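Local coordinates for protein 4-hydroxythreonine-4-phosphate dehydrogenase (Legionella pneumophila subsp. pneumophila, PDB 6XMY) that probably catalyses the NAD(P)-dependent oxidation of 4-(phosphooxy)-L-threonine in pyridoxine 5'-phosphate biosynthesis, using a divalent metal ion, at residues A[203-208]-A[262-267]. Residues are numbered along the deposited sequence; the frame is centred on the assembly and turned at random. Where two conformers were deposited one is given.
Sequences PKINVA and AYVAMY
A chi1 of -62° turns CG2 of Ile205 opposite the backbone N, and in Val264 a chi1 of 174° sends CG1 there instead, which leaves CG2 anti to the carbonyl carbon; the two CG2 methyls of Ile205 and Val264 converge at 3.5 Å, one side chain passing aslant over the other. Val207 stands beside Val264 pointing the same way, its CG2 4.2 Å from Val264 CB. Met266 follows strand 262-265; its thioether folds back towards strand 204-208, and CE reaches Val207 CG1 at 3.6 Å. CE also lies against the carbonyl oxygen of Ala208, a buried atom without a hydrogen-bond partner. Strands 204-208 and 262-265 are parallel neighbours in the β-sheet of one of the α/β domains of this PdxA-family dehydrogenase, their segment axes 24° apart. Helix 180-197 packs on the face bearing Val207 and Val264, through Ile187 and Leu190. Three backbone bonds of 2.8 to 3.0 Å zip the pair: Asn206 N to Ala262 O, Val264 N to Asn206 O and Ala208 N to Val264 O. A weak fourth runs from Ala262 N to Lys204 O. On the other face, Asn206 CB meets Tyr263 CD1 at 3.9 Å, oblique to the ring, whose other neighbours include Phe252. Just past Met266, helix 268-279 begins with the zinc ligand His268.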
loop_
_atom_site.group_PDB
_atom_site.type_symbol
_atom_site.label_atom_id
_atom_site.label_comp_id
_atom_site.label_asym_id
_atom_site.label_seq_id
_atom_site.Cartn_x
_atom_site.Cartn_y
_atom_site.Cartn_z
ATOM N N PRO A 203 12.699 -6.257 16.843
ATOM C CA PRO A 203 11.464 -5.464 16.834
ATOM C C PRO A 203 10.584 -5.706 18.050
ATOM O O PRO A 203 10.412 -6.836 18.509
ATOM C CB PRO A 203 10.763 -5.928 15.551
ATOM C CG PRO A 203 11.858 -6.474 14.698
ATOM C CD PRO A 203 12.828 -7.096 15.640
ATOM N N LYS A 204 10.035 -4.617 18.580
ATOM C CA LYS A 204 8.998 -4.676 19.601
ATOM C C LYS A 204 7.667 -4.358 18.940
ATOM O O LYS A 204 7.536 -3.339 18.251
ATOM C CB LYS A 204 9.276 -3.680 20.726
ATOM C CG LYS A 204 10.560 -3.972 21.472
ATOM C CD LYS A 204 10.752 -3.063 22.675
ATOM C CE LYS A 204 12.054 -3.396 23.390
ATOM N NZ LYS A 204 13.216 -3.368 22.451
ATOM N N ILE A 205 6.690 -5.237 19.128
ATOM C CA ILE A 205 5.415 -5.158 18.419
ATOM C C ILE A 205 4.278 -5.127 19.437
ATOM O O ILE A 205 4.136 -6.053 20.241
ATOM C CB ILE A 205 5.266 -6.330 17.432
ATOM C CG1 ILE A 205 6.377 -6.279 16.366
ATOM C CG2 ILE A 205 3.887 -6.333 16.804
ATOM C CD1 ILE A 205 6.471 -7.541 15.531
ATOM N N ASN A 206 3.458 -4.074 19.390
ATOM C CA ASN A 206 2.327 -3.926 20.305
ATOM C C ASN A 206 1.044 -4.295 19.569
ATOM O O ASN A 206 0.808 -3.810 18.459
ATOM C CB ASN A 206 2.241 -2.488 20.822
ATOM C CG ASN A 206 3.306 -2.178 21.853
ATOM O OD1 ASN A 206 4.201 -2.986 22.087
ATOM N ND2 ASN A 206 3.227 -1.007 22.463
ATOM N N VAL A 207 0.233 -5.168 20.173
ATOM C CA VAL A 207 -0.880 -5.826 19.490
ATOM C C VAL A 207 -2.198 -5.459 20.162
ATOM O O VAL A 207 -2.369 -5.671 21.368
ATOM C CB VAL A 207 -0.694 -7.355 19.463
ATOM C CG1 VAL A 207 -1.809 -8.006 18.666
ATOM C CG2 VAL A 207 0.672 -7.722 18.902
ATOM N N ALA A 208 -3.146 -4.969 19.369
ATOM C CA ALA A 208 -4.470 -4.640 19.888
ATOM C C ALA A 208 -5.283 -5.904 20.140
ATOM O O ALA A 208 -5.120 -6.926 19.467
ATOM C CB ALA A 208 -5.236 -3.779 18.878
ATOM N N ALA A 262 6.272 -1.246 15.867
ATOM C CA ALA A 262 5.078 -1.335 15.042
ATOM C C ALA A 262 3.911 -1.737 15.918
ATOM O O ALA A 262 4.076 -2.454 16.911
ATOM C CB ALA A 262 5.236 -2.359 13.911
ATOM N N TYR A 263 2.735 -1.262 15.529
ATOM C CA TYR A 263 1.472 -1.699 16.093
ATOM C C TYR A 263 0.826 -2.717 15.169
ATOM O O TYR A 263 1.012 -2.683 13.949
ATOM C CB TYR A 263 0.510 -0.520 16.240
ATOM C CG TYR A 263 0.997 0.558 17.167
ATOM C CD1 TYR A 263 0.910 0.404 18.550
ATOM C CD2 TYR A 263 1.526 1.738 16.669
ATOM C CE1 TYR A 263 1.354 1.387 19.405
ATOM C CE2 TYR A 263 1.972 2.731 17.514
ATOM C CZ TYR A 263 1.876 2.556 18.884
ATOM O OH TYR A 263 2.309 3.546 19.736
ATOM N N VAL A 264 0.050 -3.612 15.759
ATOM C CA VAL A 264 -0.800 -4.534 15.024
ATOM C C VAL A 264 -2.240 -4.262 15.434
ATOM O O VAL A 264 -2.582 -4.338 16.622
ATOM C CB VAL A 264 -0.410 -5.996 15.286
ATOM C CG1 VAL A 264 -1.401 -6.930 14.640
ATOM C CG2 VAL A 264 0.991 -6.263 14.777
ATOM N N ALA A 265 -3.072 -3.924 14.463
ATOM C CA ALA A 265 -4.503 -3.799 14.677
ATOM C C ALA A 265 -5.205 -5.015 14.088
ATOM O O ALA A 265 -4.755 -5.592 13.093
ATOM C CB ALA A 265 -5.049 -2.512 14.052
ATOM N N MET A 266 -6.309 -5.409 14.725
ATOM C CA MET A 266 -7.030 -6.602 14.297
ATOM C C MET A 266 -7.815 -6.374 13.013
ATOM O O MET A 266 -8.040 -7.330 12.259
ATOM C CB MET A 266 -7.943 -7.094 15.418
ATOM C CG MET A 266 -7.161 -7.707 16.565
ATOM S SD MET A 266 -6.380 -9.283 16.134
ATOM C CE MET A 266 -4.816 -9.170 17.016
ATOM N N TYR A 267 -8.225 -5.133 12.740
ATOM C CA TYR A 267 -9.065 -4.861 11.585
ATOM C C TYR A 267 -8.891 -3.419 11.123
ATOM O O TYR A 267 -8.368 -2.557 11.838
ATOM C CB TYR A 267 -10.542 -5.220 11.853
ATOM C CG TYR A 267 -11.142 -4.490 13.036
ATOM C CD1 TYR A 267 -10.979 -4.969 14.337
ATOM C CD2 TYR A 267 -11.856 -3.312 12.853
ATOM C CE1 TYR A 267 -11.521 -4.297 15.426
ATOM C CE2 TYR A 267 -12.399 -2.638 13.925
ATOM C CZ TYR A 267 -12.228 -3.124 15.205
ATOM O OH TYR A 267 -12.770 -2.418 16.250
#